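PDB 1Z7M: ATP phosphoribosyltransferase regulatory subunit from Lactococcus lactis, which is required for the first step of histidine biosynthesis and may allow feedback regulation of ATP phosphoribosyltransferase by histidine. Local coordinates for residues 38-43 with 139-144; 170-175 with 292-297; 296-301 with 334-339; 300-305 with 323-328. All coordinates share one frame; numbering follows the deposited sequence.

Contact 1: 38-43 with 139-144; sequences SLRQIE and ENYQIG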
loop_
_atom_site.group_PDB
_atom_site.type_symbol
_atom_site.label_atom_id
_atom_site.label_comp_id
_atom_site.label_asym_id
_atom_site.label_seq_id
_atom_site.Cartn_x
_atom_site.Cartn_y
_atom_site.Cartn_z
ATOM N N SER B 38 18.008 17.604 -25.491
ATOM C CA SER B 38 16.909 18.196 -26.256
ATOM C C SER B 38 15.830 18.702 -25.324
ATOM O O SER B 38 15.466 19.872 -25.364
ATOM C CB SER B 38 16.273 17.180 -27.202
ATOM O OG SER B 38 17.209 16.662 -28.108
ATOM N N LEU B 39 15.319 17.806 -24.487
ATOM C CA LEU B 39 14.265 18.160 -23.557
ATOM C C LEU B 39 14.631 19.432 -22.819
ATOM O O LEU B 39 13.829 20.356 -22.746
ATOM C CB LEU B 39 14.014 17.009 -22.568
ATOM C CG LEU B 39 12.797 16.979 -21.617
ATOM C CD1 LEU B 39 13.105 17.752 -20.352
ATOM C CD2 LEU B 39 11.555 17.523 -22.323
ATOM N N ARG B 40 15.848 19.498 -22.291
ATOM C CA ARG B 40 16.265 20.690 -21.565
ATOM C C ARG B 40 16.460 21.887 -22.503
ATOM O O ARG B 40 16.308 23.032 -22.086
ATOM C CB ARG B 40 17.532 20.416 -20.752
ATOM C CG ARG B 40 17.375 19.337 -19.669
ATOM C CD ARG B 40 16.301 19.634 -18.620
ATOM N NE ARG B 40 16.244 18.589 -17.591
ATOM C CZ ARG B 40 15.120 18.152 -17.023
ATOM N NH1 ARG B 40 13.959 18.665 -17.390
ATOM N NH2 ARG B 40 15.147 17.207 -16.092
ATOM N N GLN B 41 16.791 21.635 -23.767
ATOM C CA GLN B 41 16.938 22.727 -24.728
ATOM C C GLN B 41 15.562 23.381 -24.869
ATOM O O GLN B 41 15.358 24.548 -24.524
ATOM C CB GLN B 41 17.370 22.189 -26.090
ATOM C CG GLN B 41 18.785 22.564 -26.508
ATOM C CD GLN B 41 19.277 21.766 -27.723
ATOM O OE1 GLN B 41 20.249 20.990 -27.630
ATOM N NE2 GLN B 41 18.601 21.946 -28.867
ATOM N N ILE B 42 14.615 22.603 -25.379
ATOM C CA ILE B 42 13.254 23.062 -25.569
ATOM C C ILE B 42 12.724 23.774 -24.336
ATOM O O ILE B 42 12.090 24.813 -24.447
ATOM C CB ILE B 42 12.354 21.885 -25.922
ATOM C CG1 ILE B 42 12.783 21.338 -27.272
ATOM C CG2 ILE B 42 10.909 22.307 -25.946
ATOM C CD1 ILE B 42 12.079 20.103 -27.686
ATOM N N GLU B 43 12.987 23.230 -23.154
ATOM C CA GLU B 43 12.521 23.878 -21.926
ATOM C C GLU B 43 13.111 25.277 -21.794
ATOM O O GLU B 43 12.414 26.228 -21.441
ATOM C CB GLU B 43 12.941 23.102 -20.684
ATOM C CG GLU B 43 12.284 21.784 -20.481
ATOM C CD GLU B 43 12.330 21.402 -19.033
ATOM O OE1 GLU B 43 13.409 21.565 -18.421
ATOM O OE2 GLU B 43 11.296 20.942 -18.505
ATOM N N GLU B 139 5.858 6.884 -17.912
ATOM C CA GLU B 139 6.405 8.148 -17.420
ATOM C C GLU B 139 6.256 9.164 -18.567
ATOM O O GLU B 139 6.891 9.051 -19.619
ATOM C CB GLU B 139 7.869 7.972 -17.033
ATOM C CG GLU B 139 8.179 8.320 -15.595
ATOM C CD GLU B 139 9.463 7.662 -15.118
ATOM O OE1 GLU B 139 9.489 6.411 -15.041
ATOM O OE2 GLU B 139 10.443 8.387 -14.829
ATOM N N ASN B 140 5.398 10.152 -18.346
ATOM C CA ASN B 140 5.073 11.160 -19.338
ATOM C C ASN B 140 5.426 12.554 -18.918
ATOM O O ASN B 140 4.827 13.095 -17.989
ATOM C CB ASN B 140 3.583 11.120 -19.613
ATOM C CG ASN B 140 3.124 9.769 -20.065
ATOM O OD1 ASN B 140 2.099 9.275 -19.618
ATOM N ND2 ASN B 140 3.875 9.164 -20.967
ATOM N N TYR B 141 6.373 13.142 -19.643
ATOM C CA TYR B 141 6.842 14.496 -19.385
ATOM C C TYR B 141 5.993 15.476 -20.178
ATOM O O TYR B 141 5.865 15.362 -21.394
ATOM C CB TYR B 141 8.289 14.639 -19.831
ATOM C CG TYR B 141 9.021 15.753 -19.128
ATOM C CD1 TYR B 141 9.793 15.493 -18.003
ATOM C CD2 TYR B 141 8.952 17.072 -19.589
ATOM C CE1 TYR B 141 10.486 16.512 -17.358
ATOM C CE2 TYR B 141 9.642 18.104 -18.940
ATOM C CZ TYR B 141 10.404 17.813 -17.829
ATOM O OH TYR B 141 11.080 18.805 -17.172
ATOM N N GLN B 142 5.415 16.444 -19.498
ATOM C CA GLN B 142 4.612 17.401 -20.199
ATOM C C GLN B 142 5.070 18.789 -19.820
ATOM O O GLN B 142 5.764 18.965 -18.809
ATOM C CB GLN B 142 3.157 17.244 -19.809
ATOM C CG GLN B 142 2.706 15.829 -19.735
ATOM C CD GLN B 142 1.250 15.714 -19.346
ATOM O OE1 GLN B 142 0.790 16.369 -18.417
ATOM N NE2 GLN B 142 0.513 14.878 -20.061
ATOM N N ILE B 143 4.702 19.760 -20.662
ATOM C CA ILE B 143 4.974 21.184 -20.435
ATOM C C ILE B 143 3.674 21.887 -20.830
ATOM O O ILE B 143 3.158 21.673 -21.918
ATOM C CB ILE B 143 6.125 21.747 -21.305
ATOM C CG1 ILE B 143 7.413 20.977 -21.060
ATOM C CG2 ILE B 143 6.380 23.172 -20.917
ATOM C CD1 ILE B 143 8.597 21.504 -21.830
ATOM N N GLY B 144 3.129 22.710 -19.950
ATOM C CA GLY B 144 1.890 23.365 -20.295
ATOM C C GLY B 144 1.643 24.606 -19.481
ATOM O O GLY B 144 2.409 24.921 -18.577
#
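Tyr-141 reaches from strand 139-148 to helix 33-52 and ends between Glu-43 and Arg-40. The packed part of the contact is this ring and its hydroxyl. Its OH donates to Glu-43 OE2 (2.5 Å), which lies at the ring edge near the ring plane, and the carboxylate is met from above its own plane. The same OH accepts from Arg-40 NH1 at 2.9 Å; the oxygen lies in the guanidinium plane, but the bond is bent (135°). The phenol oxygen is thus gripped twice. A salt bridge from Arg-40 NH1 to Glu-43 OE1 (3.1 Å) probably lets the two charges offset each other. Leu-39 covers one ring face: its CD1 makes a CH-pi contact 4.0 Å from the Tyr-141 centroid, and Leu-39 CD2 lies beside Tyr-141 CD2 and CE2. The tyrosine extends this far because its CG is anti to the backbone N (chi1 -156°).

Packing is looser at Ile-143, which brings only CD1 to Glu-43 CG (3.9 Å). The partly exposed side is that of Arg-40, which faces the second subunit: its NE forms a salt bridge to Glu-57 there, and Met-59 of that subunit packs on Tyr-141. A long helix lying on the large mixed sheet at a subunit boundary is consistent with motif 1 of the class II aminoacyl-tRNA synthetase fold, and the antiparallel strands 118-127 and 139-148 would correspond to motif 2.

Contact 2: 170-175 with 292-297; sequences LGLNKT and AYSSAA. With PO4 (phosphate ion), chain J.
Lys-174 and Ser-295 carry the polar link. Ser-295 N donates to Lys-174 O at 2.9 Å, nearly straight (165°), while Ser-295 OG adds a weak bond to the same oxygen (3.4 Å). Beside them Thr-175 faces Ser-294 as an antiparallel non-hydrogen-bonded pair, just where strand 288-294 gives way to a type I turn from Ser-294 to Ala-297.

The packing is modest. Thr-175 CG2 lies 4.0 Å from Ser-294 CB, and Leu-172 CD1 touches that same CB at 4.1 Å. The aliphatic start of Lys-174, with CG anti to the backbone N (chi1 -176°), runs past the Ser-295 side chain.

Tyr-293 points away from 170-175, and its OH donates to phosphate O2 at 2.7 Å. The ion, probably from the crystallisation liquor, is also held by Lys-291 and by a chain of another protein. A phenylalanine here would keep the ring but lack the hydroxyl, and the phosphate would probably lose one of its hydrogen bonds.

Thr-175 and Ala-292 both pack on Ile-167 of helix 152-169, Tyr-293 pairs through its backbone with Val-176 of strand 175-181, and Ala-296 leans on Ala-333 of helix 327-338.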
loop_
_atom_site.group_PDB
_atom_site.type_symbol
_atom_site.label_atom_id
_atom_site.label_comp_id
_atom_site.label_asym_id
_atom_site.label_seq_id
_atom_site.Cartn_x
_atom_site.Cartn_y
_atom_site.Cartn_z
ATOM N N LEU B 170 9.626 24.062 -31.027
ATOM C CA LEU B 170 9.893 22.637 -31.138
ATOM C C LEU B 170 10.462 22.517 -32.545
ATOM O O LEU B 170 9.861 22.997 -33.490
ATOM C CB LEU B 170 8.583 21.858 -31.040
ATOM C CG LEU B 170 7.539 22.382 -30.046
ATOM C CD1 LEU B 170 6.287 21.554 -30.170
ATOM C CD2 LEU B 170 8.084 22.345 -28.622
ATOM N N GLY B 171 11.609 21.888 -32.709
ATOM C CA GLY B 171 12.165 21.810 -34.047
ATOM C C GLY B 171 11.460 20.869 -35.001
ATOM O O GLY B 171 12.119 20.146 -35.749
ATOM N N LEU B 172 10.132 20.878 -35.001
ATOM C CA LEU B 172 9.366 19.993 -35.875
ATOM C C LEU B 172 9.035 20.645 -37.213
ATOM O O LEU B 172 8.436 21.714 -37.244
ATOM C CB LEU B 172 8.085 19.585 -35.165
ATOM C CG LEU B 172 8.290 18.838 -33.854
ATOM C CD1 LEU B 172 6.964 18.705 -33.153
ATOM C CD2 LEU B 172 8.876 17.475 -34.131
ATOM N N ASN B 173 9.402 19.984 -38.312
ATOM C CA ASN B 173 9.172 20.512 -39.663
ATOM C C ASN B 173 7.724 20.541 -40.142
ATOM O O ASN B 173 7.207 21.606 -40.458
ATOM C CB ASN B 173 9.996 19.744 -40.695
ATOM C CG ASN B 173 11.430 19.545 -40.267
ATOM O OD1 ASN B 173 12.052 20.441 -39.679
ATOM N ND2 ASN B 173 11.977 18.366 -40.574
ATOM N N LYS B 174 7.067 19.388 -40.211
ATOM C CA LYS B 174 5.679 19.341 -40.677
ATOM C C LYS B 174 4.621 19.128 -39.577
ATOM O O LYS B 174 4.358 17.998 -39.150
ATOM C CB LYS B 174 5.545 18.259 -41.747
ATOM C CG LYS B 174 4.168 18.187 -42.376
ATOM C CD LYS B 174 4.168 17.241 -43.558
ATOM C CE LYS B 174 5.169 17.712 -44.608
ATOM N NZ LYS B 174 5.274 16.772 -45.760
ATOM N N THR B 175 4.005 20.224 -39.138
ATOM C CA THR B 175 2.987 20.157 -38.087
ATOM C C THR B 175 1.711 20.933 -38.377
ATOM O O THR B 175 1.747 22.096 -38.777
ATOM C CB THR B 175 3.504 20.702 -36.723
ATOM O OG1 THR B 175 3.742 22.115 -36.817
ATOM C CG2 THR B 175 4.779 19.997 -36.306
ATOM N N ALA B 292 -2.641 19.459 -32.024
ATOM C CA ALA B 292 -1.536 19.756 -32.920
ATOM C C ALA B 292 -0.796 18.462 -33.167
ATOM O O ALA B 292 -0.452 17.762 -32.220
ATOM C CB ALA B 292 -0.608 20.776 -32.288
ATOM N N TYR B 293 -0.554 18.143 -34.435
ATOM C CA TYR B 293 0.140 16.910 -34.784
ATOM C C TYR B 293 1.415 17.144 -35.583
ATOM O O TYR B 293 1.604 18.208 -36.166
ATOM C CB TYR B 293 -0.777 15.988 -35.590
ATOM C CG TYR B 293 -1.948 15.441 -34.814
ATOM C CD1 TYR B 293 -3.021 16.258 -34.461
ATOM C CD2 TYR B 293 -1.979 14.106 -34.417
ATOM C CE1 TYR B 293 -4.097 15.760 -33.725
ATOM C CE2 TYR B 293 -3.049 13.593 -33.682
ATOM C CZ TYR B 293 -4.101 14.424 -33.335
ATOM O OH TYR B 293 -5.142 13.936 -32.571
ATOM N N SER B 294 2.289 16.142 -35.587
ATOM C CA SER B 294 3.544 16.185 -36.335
ATOM C C SER B 294 3.518 14.988 -37.249
ATOM O O SER B 294 3.137 13.898 -36.824
ATOM C CB SER B 294 4.765 16.059 -35.415
ATOM O OG SER B 294 5.894 15.558 -36.132
ATOM N N SER B 295 3.917 15.176 -38.499
ATOM C CA SER B 295 3.921 14.060 -39.431
ATOM C C SER B 295 4.830 12.967 -38.904
ATOM O O SER B 295 4.798 11.847 -39.395
ATOM C CB SER B 295 4.411 14.514 -40.805
ATOM O OG SER B 295 5.634 15.231 -40.703
ATOM N N ALA B 296 5.621 13.293 -37.886
ATOM C CA ALA B 296 6.566 12.341 -37.306
ATOM C C ALA B 296 6.100 11.578 -36.059
ATOM O O ALA B 296 6.901 10.918 -35.396
ATOM C CB ALA B 296 7.880 13.050 -37.014
ATOM N N ALA B 297 4.818 11.665 -35.731
ATOM C CA ALA B 297 4.289 10.954 -34.576
ATOM C C ALA B 297 2.803 10.710 -34.775
ATOM O O ALA B 297 2.127 11.456 -35.486
ATOM C CB ALA B 297 4.527 11.745 -33.316
HETATM P P PO4 J . -8.515 14.282 -33.541
HETATM O O1 PO4 J . -8.220 15.443 -34.086
HETATM O O2 PO4 J . -7.861 13.629 -32.512
HETATM O O3 PO4 J . -9.987 14.792 -32.566
HETATM O O4 PO4 J . -9.360 13.326 -34.386
#

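Contact 3: 296-301 with 334-339; sequences AANQPI and LERQEL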
loop_
_atom_site.group_PDB
_atom_site.type_symbol
_atom_site.label_atom_id
_atom_site.label_comp_id
_atom_site.label_asym_id
_atom_site.label_seq_id
_atom_site.Cartn_x
_atom_site.Cartn_y
_atom_site.Cartn_z
ATOM N N ALA B 296 5.621 13.293 -37.886
ATOM C CA ALA B 296 6.566 12.341 -37.306
ATOM C C ALA B 296 6.100 11.578 -36.059
ATOM O O ALA B 296 6.901 10.918 -35.396
ATOM C CB ALA B 296 7.880 13.050 -37.014
ATOM N N ALA B 297 4.818 11.665 -35.731
ATOM C CA ALA B 297 4.289 10.954 -34.576
ATOM C C ALA B 297 2.803 10.710 -34.775
ATOM O O ALA B 297 2.127 11.456 -35.486
ATOM C CB ALA B 297 4.527 11.745 -33.316
ATOM N N ASN B 298 2.292 9.677 -34.118
ATOM C CA ASN B 298 0.897 9.292 -34.253
ATOM C C ASN B 298 0.026 9.937 -33.187
ATOM O O ASN B 298 -1.206 9.926 -33.258
ATOM C CB ASN B 298 0.807 7.775 -34.151
ATOM C CG ASN B 298 2.004 7.086 -34.777
ATOM O OD1 ASN B 298 2.167 7.075 -36.000
ATOM N ND2 ASN B 298 2.863 6.530 -33.938
ATOM N N GLN B 299 0.679 10.506 -32.194
ATOM C CA GLN B 299 -0.035 11.145 -31.125
ATOM C C GLN B 299 0.066 12.648 -31.259
ATOM O O GLN B 299 0.939 13.159 -31.968
ATOM C CB GLN B 299 0.557 10.676 -29.806
ATOM C CG GLN B 299 0.166 9.268 -29.458
ATOM C CD GLN B 299 -1.035 9.266 -28.524
ATOM N N PRO B 300 -0.855 13.382 -30.613
ATOM C CA PRO B 300 -0.783 14.841 -30.709
ATOM C C PRO B 300 0.422 15.378 -29.925
ATOM O O PRO B 300 0.757 14.862 -28.870
ATOM C CB PRO B 300 -2.132 15.289 -30.139
ATOM C CG PRO B 300 -2.490 14.205 -29.208
ATOM C CD PRO B 300 -2.105 12.962 -29.957
ATOM N N ILE B 301 1.095 16.391 -30.455
ATOM C CA ILE B 301 2.237 16.950 -29.753
ATOM C C ILE B 301 1.740 17.976 -28.739
ATOM O O ILE B 301 2.391 18.255 -27.736
ATOM C CB ILE B 301 3.244 17.619 -30.729
ATOM C CG1 ILE B 301 2.531 18.635 -31.619
ATOM C CG2 ILE B 301 3.940 16.553 -31.554
ATOM C CD1 ILE B 301 3.419 19.279 -32.655
ATOM N N LEU B 334 11.013 14.184 -33.080
ATOM C CA LEU B 334 12.233 14.863 -33.485
ATOM C C LEU B 334 13.250 13.839 -33.940
ATOM O O LEU B 334 14.105 14.133 -34.763
ATOM C CB LEU B 334 12.815 15.668 -32.331
ATOM C CG LEU B 334 12.065 16.937 -31.947
ATOM C CD1 LEU B 334 12.512 17.367 -30.581
ATOM C CD2 LEU B 334 12.310 18.031 -32.960
ATOM N N GLU B 335 13.171 12.634 -33.400
ATOM C CA GLU B 335 14.108 11.607 -33.803
ATOM C C GLU B 335 13.745 11.017 -35.149
ATOM O O GLU B 335 14.583 10.963 -36.049
ATOM C CB GLU B 335 14.175 10.514 -32.755
ATOM C CG GLU B 335 15.061 10.889 -31.597
ATOM C CD GLU B 335 15.108 9.807 -30.556
ATOM O OE1 GLU B 335 15.288 8.625 -30.938
ATOM O OE2 GLU B 335 14.971 10.141 -29.358
ATOM N N ARG B 336 12.500 10.572 -35.298
ATOM C CA ARG B 336 12.066 10.007 -36.569
ATOM C C ARG B 336 12.372 11.027 -37.660
ATOM O O ARG B 336 12.949 10.691 -38.700
ATOM C CB ARG B 336 10.565 9.707 -36.547
ATOM C CG ARG B 336 10.172 8.559 -35.625
ATOM C CD ARG B 336 8.713 8.173 -35.835
ATOM N NE ARG B 336 8.466 7.706 -37.203
ATOM C CZ ARG B 336 7.258 7.472 -37.721
ATOM N NH1 ARG B 336 6.161 7.660 -36.994
ATOM N NH2 ARG B 336 7.149 7.046 -38.974
ATOM N N GLN B 337 12.002 12.276 -37.395
ATOM C CA GLN B 337 12.209 13.375 -38.332
ATOM C C GLN B 337 13.656 13.466 -38.825
ATOM O O GLN B 337 13.912 13.693 -40.013
ATOM C CB GLN B 337 11.812 14.689 -37.657
ATOM C CG GLN B 337 11.661 15.875 -38.587
ATOM C CD GLN B 337 11.310 17.156 -37.840
ATOM O OE1 GLN B 337 12.129 17.709 -37.113
ATOM N NE2 GLN B 337 10.080 17.621 -38.010
ATOM N N GLU B 338 14.590 13.275 -37.898
ATOM C CA GLU B 338 16.025 13.356 -38.166
ATOM C C GLU B 338 16.527 12.355 -39.216
ATOM O O GLU B 338 17.441 12.660 -39.989
ATOM C CB GLU B 338 16.777 13.152 -36.848
ATOM C CG GLU B 338 18.187 13.676 -36.810
ATOM C CD GLU B 338 18.844 13.462 -35.449
ATOM O OE1 GLU B 338 18.333 14.003 -34.442
ATOM O OE2 GLU B 338 19.870 12.747 -35.382
ATOM N N LEU B 339 15.930 11.166 -39.246
ATOM C CA LEU B 339 16.330 10.131 -40.201
ATOM C C LEU B 339 15.797 10.394 -41.612
ATOM O O LEU B 339 14.644 9.992 -41.888
ATOM C CB LEU B 339 15.841 8.766 -39.717
ATOM C CG LEU B 339 16.226 8.404 -38.283
ATOM C CD1 LEU B 339 15.680 7.026 -37.948
ATOM C CD2 LEU B 339 17.738 8.438 -38.131
#
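Asn-298 OD1 comes to the edge of the Arg-336 guanidinium, near its plane, but stays 4.2 Å from Arg-336 NH1, with no hydrogen bond. The amide and guanidinium planes are turned 40° apart and the side chains cross at about a right angle. No group of 296-301 stacks over the guanidinium; Ala-296 O approaches it obliquely, 3.7 Å from Arg-336 NH1. Asn-298 OD1 instead takes a weak hydrogen bond from a chain of another protein.

Below the charged end, the aliphatic part of Arg-336 does most of the touching. Its CD sits 3.3 Å from Ala-296 O, and the bend at chi3 (62°) turns the guanidinium past the Ala-296 carbonyl toward Asn-298. Ala-296 is the residue most covered here: its CB lies 4.3 Å from Arg-336 CB and equally far from Gln-337 CB, wedged against the last turns of the helix. With no hydrogen bond joining the segments, the contact rests on van der Waals packing at the surface.

The loop 296-301 links strand 288-294 to strand 302-306 and runs back along helix 327-338, from its C-terminal end toward its N-terminal part, where Ala-297 packs on Thr-329 and Ile-301 on Ile-330. Farther round the helix, Leu-334 touches Leu-172 and also Ile-42 of helix 33-52.

Contact 4: 300-305 with 323-328; sequences PILSGG and FCCHMD
His-326 is tied to 300-305 twice. Its ring ND1 donates to Pro-300 O (3.0 Å, 153°), with the oxygen in the ring plane but the donor 51° above the carbonyl plane, and its backbone N donates to Ile-301 O at 2.9 Å. Farther along the strands Ser-303 and Cys-324 form an antiparallel hydrogen-bonded pair: Ser-303 N to Cys-324 O at 3.2 Å and Cys-324 N to Ser-303 O at 2.8 Å.

The imidazole lies across the strand pair, its CG anti to the carbonyl carbon (chi1 -55°), which turns ND1 to Pro-300 O. Ser-303 OG touches the ring edge at His-326 CE1 (3.1 Å). One ring face has Cys-324 O over it, offset toward the rim. An alanine here would remove the ring, and Pro-300 O would probably be left without its donor and Ser-303 OG without the ring edge it rests against.

Leu-302, Phe-323 and Cys-325 line the other face of the sheet. Leu-302 CD1 meets Phe-323 CD1 at 3.7 Å and Cys-325 SG at 4.1 Å, and helix 152-169 covers this side through Ile-159, Ala-163 and Val-166. At Gly-304, which has no side chain, the backbones close to 3.8 Å between its CA and Phe-323 CA.

His-326 is the N-cap of helix 327-338; a central antiparallel strand running straight into a helix is consistent with motif 3 of the class II aminoacyl-tRNA synthetase fold.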
loop_
_atom_site.group_PDB
_atom_site.type_symbol
_atom_site.label_atom_id
_atom_site.label_comp_id
_atom_site.label_asym_id
_atom_site.label_seq_id
_atom_site.Cartn_x
_atom_site.Cartn_y
_atom_site.Cartn_z
ATOM N N PRO B 300 -0.855 13.382 -30.613
ATOM C CA PRO B 300 -0.783 14.841 -30.709
ATOM C C PRO B 300 0.422 15.378 -29.925
ATOM O O PRO B 300 0.757 14.862 -28.870
ATOM C CB PRO B 300 -2.132 15.289 -30.139
ATOM C CG PRO B 300 -2.490 14.205 -29.208
ATOM C CD PRO B 300 -2.105 12.962 -29.957
ATOM N N ILE B 301 1.095 16.391 -30.455
ATOM C CA ILE B 301 2.237 16.950 -29.753
ATOM C C ILE B 301 1.740 17.976 -28.739
ATOM O O ILE B 301 2.391 18.255 -27.736
ATOM C CB ILE B 301 3.244 17.619 -30.729
ATOM C CG1 ILE B 301 2.531 18.635 -31.619
ATOM C CG2 ILE B 301 3.940 16.553 -31.554
ATOM C CD1 ILE B 301 3.419 19.279 -32.655
ATOM N N LEU B 302 0.568 18.528 -29.005
ATOM C CA LEU B 302 -0.002 19.520 -28.123
ATOM C C LEU B 302 -1.519 19.477 -28.204
ATOM O O LEU B 302 -2.098 19.225 -29.262
ATOM C CB LEU B 302 0.520 20.913 -28.498
ATOM C CG LEU B 302 -0.025 22.132 -27.748
ATOM C CD1 LEU B 302 0.904 23.297 -27.953
ATOM C CD2 LEU B 302 -1.403 22.470 -28.239
ATOM N N SER B 303 -2.153 19.723 -27.065
ATOM C CA SER B 303 -3.601 19.713 -26.965
ATOM C C SER B 303 -4.036 20.605 -25.818
ATOM O O SER B 303 -3.275 20.885 -24.895
ATOM C CB SER B 303 -4.103 18.292 -26.725
ATOM O OG SER B 303 -3.541 17.748 -25.543
ATOM N N GLY B 304 -5.274 21.048 -25.878
ATOM C CA GLY B 304 -5.762 21.906 -24.834
ATOM C C GLY B 304 -7.103 22.478 -25.203
ATOM O O GLY B 304 -7.709 22.097 -26.204
ATOM N N GLY B 305 -7.558 23.407 -24.375
ATOM C CA GLY B 305 -8.837 24.033 -24.603
ATOM C C GLY B 305 -9.338 24.761 -23.379
ATOM O O GLY B 305 -8.643 24.926 -22.381
ATOM N N PHE B 323 -3.209 24.641 -22.194
ATOM C CA PHE B 323 -2.830 23.572 -23.096
ATOM C C PHE B 323 -1.654 22.813 -22.503
ATOM O O PHE B 323 -1.058 23.248 -21.511
ATOM C CB PHE B 323 -2.527 24.108 -24.514
ATOM C CG PHE B 323 -1.309 24.979 -24.612
ATOM C CD1 PHE B 323 -0.037 24.431 -24.577
ATOM C CD2 PHE B 323 -1.443 26.350 -24.787
ATOM C CE1 PHE B 323 1.088 25.239 -24.721
ATOM C CE2 PHE B 323 -0.327 27.169 -24.934
ATOM C CZ PHE B 323 0.942 26.613 -24.900
ATOM N N CYS B 324 -1.330 21.679 -23.110
ATOM C CA CYS B 324 -0.268 20.835 -22.610
ATOM C C CYS B 324 0.568 20.229 -23.714
ATOM O O CYS B 324 0.035 19.810 -24.741
ATOM C CB CYS B 324 -0.882 19.735 -21.760
ATOM S SG CYS B 324 0.163 18.321 -21.536
ATOM N N CYS B 325 1.881 20.186 -23.491
ATOM C CA CYS B 325 2.828 19.645 -24.470
ATOM C C CYS B 325 3.265 18.242 -24.108
ATOM O O CYS B 325 3.725 17.986 -23.000
ATOM C CB CYS B 325 4.068 20.547 -24.590
ATOM S SG CYS B 325 3.694 22.216 -25.128
ATOM N N HIS B 326 3.132 17.340 -25.069
ATOM C CA HIS B 326 3.499 15.963 -24.878
ATOM C C HIS B 326 4.907 15.750 -25.387
ATOM O O HIS B 326 5.118 15.268 -26.494
ATOM C CB HIS B 326 2.482 15.090 -25.596
ATOM C CG HIS B 326 1.072 15.371 -25.177
ATOM N ND1 HIS B 326 0.077 15.685 -26.078
ATOM C CD2 HIS B 326 0.510 15.466 -23.949
ATOM C CE1 HIS B 326 -1.034 15.970 -25.422
ATOM N NE2 HIS B 326 -0.798 15.846 -24.129
ATOM N N MET B 327 5.869 16.114 -24.540
ATOM C CA MET B 327 7.300 16.039 -24.831
ATOM C C MET B 327 7.808 14.674 -25.269
ATOM O O MET B 327 8.763 14.582 -26.021
ATOM C CB MET B 327 8.083 16.508 -23.607
ATOM C CG MET B 327 7.620 17.829 -23.018
ATOM S SD MET B 327 7.680 19.270 -24.143
ATOM C CE MET B 327 9.265 19.041 -25.005
ATOM N N ASP B 328 7.195 13.607 -24.783
ATOM C CA ASP B 328 7.647 12.285 -25.181
ATOM C C ASP B 328 7.349 12.117 -26.650
ATOM O O ASP B 328 8.176 11.622 -27.418
ATOM C CB ASP B 328 6.938 11.201 -24.371
ATOM C CG ASP B 328 7.249 11.289 -22.883
ATOM O OD1 ASP B 328 8.423 11.049 -22.478
ATOM O OD2 ASP B 328 6.307 11.611 -22.117
#

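Overall arrangement
Three of the contacts reach the large mixed sheet: contact 1 through strand 139-148, contact 2 through strands 175-181 and 288-294, contact 4 through strands 302-306 and 320-326. Strands 139-148 and 320-326 are neighbours, so contacts 1 and 4, centres about 11 Å apart, meet directly; Asp-328 also bonds to the Tyr-141 backbone. Contacts 2 and 3 have centres about 6 Å apart. Along the chain contact 1 closes before the others open, and contact 2 closes before contact 4 opens; contact 3 begins where contact 2 ends, at 296-297, and overlaps contact 4 at 300-301. Helix 327-338 belongs to contacts 3 and 4 and touches residues of 1 and 2, drawing early and late parts of the synthetase-like fold together.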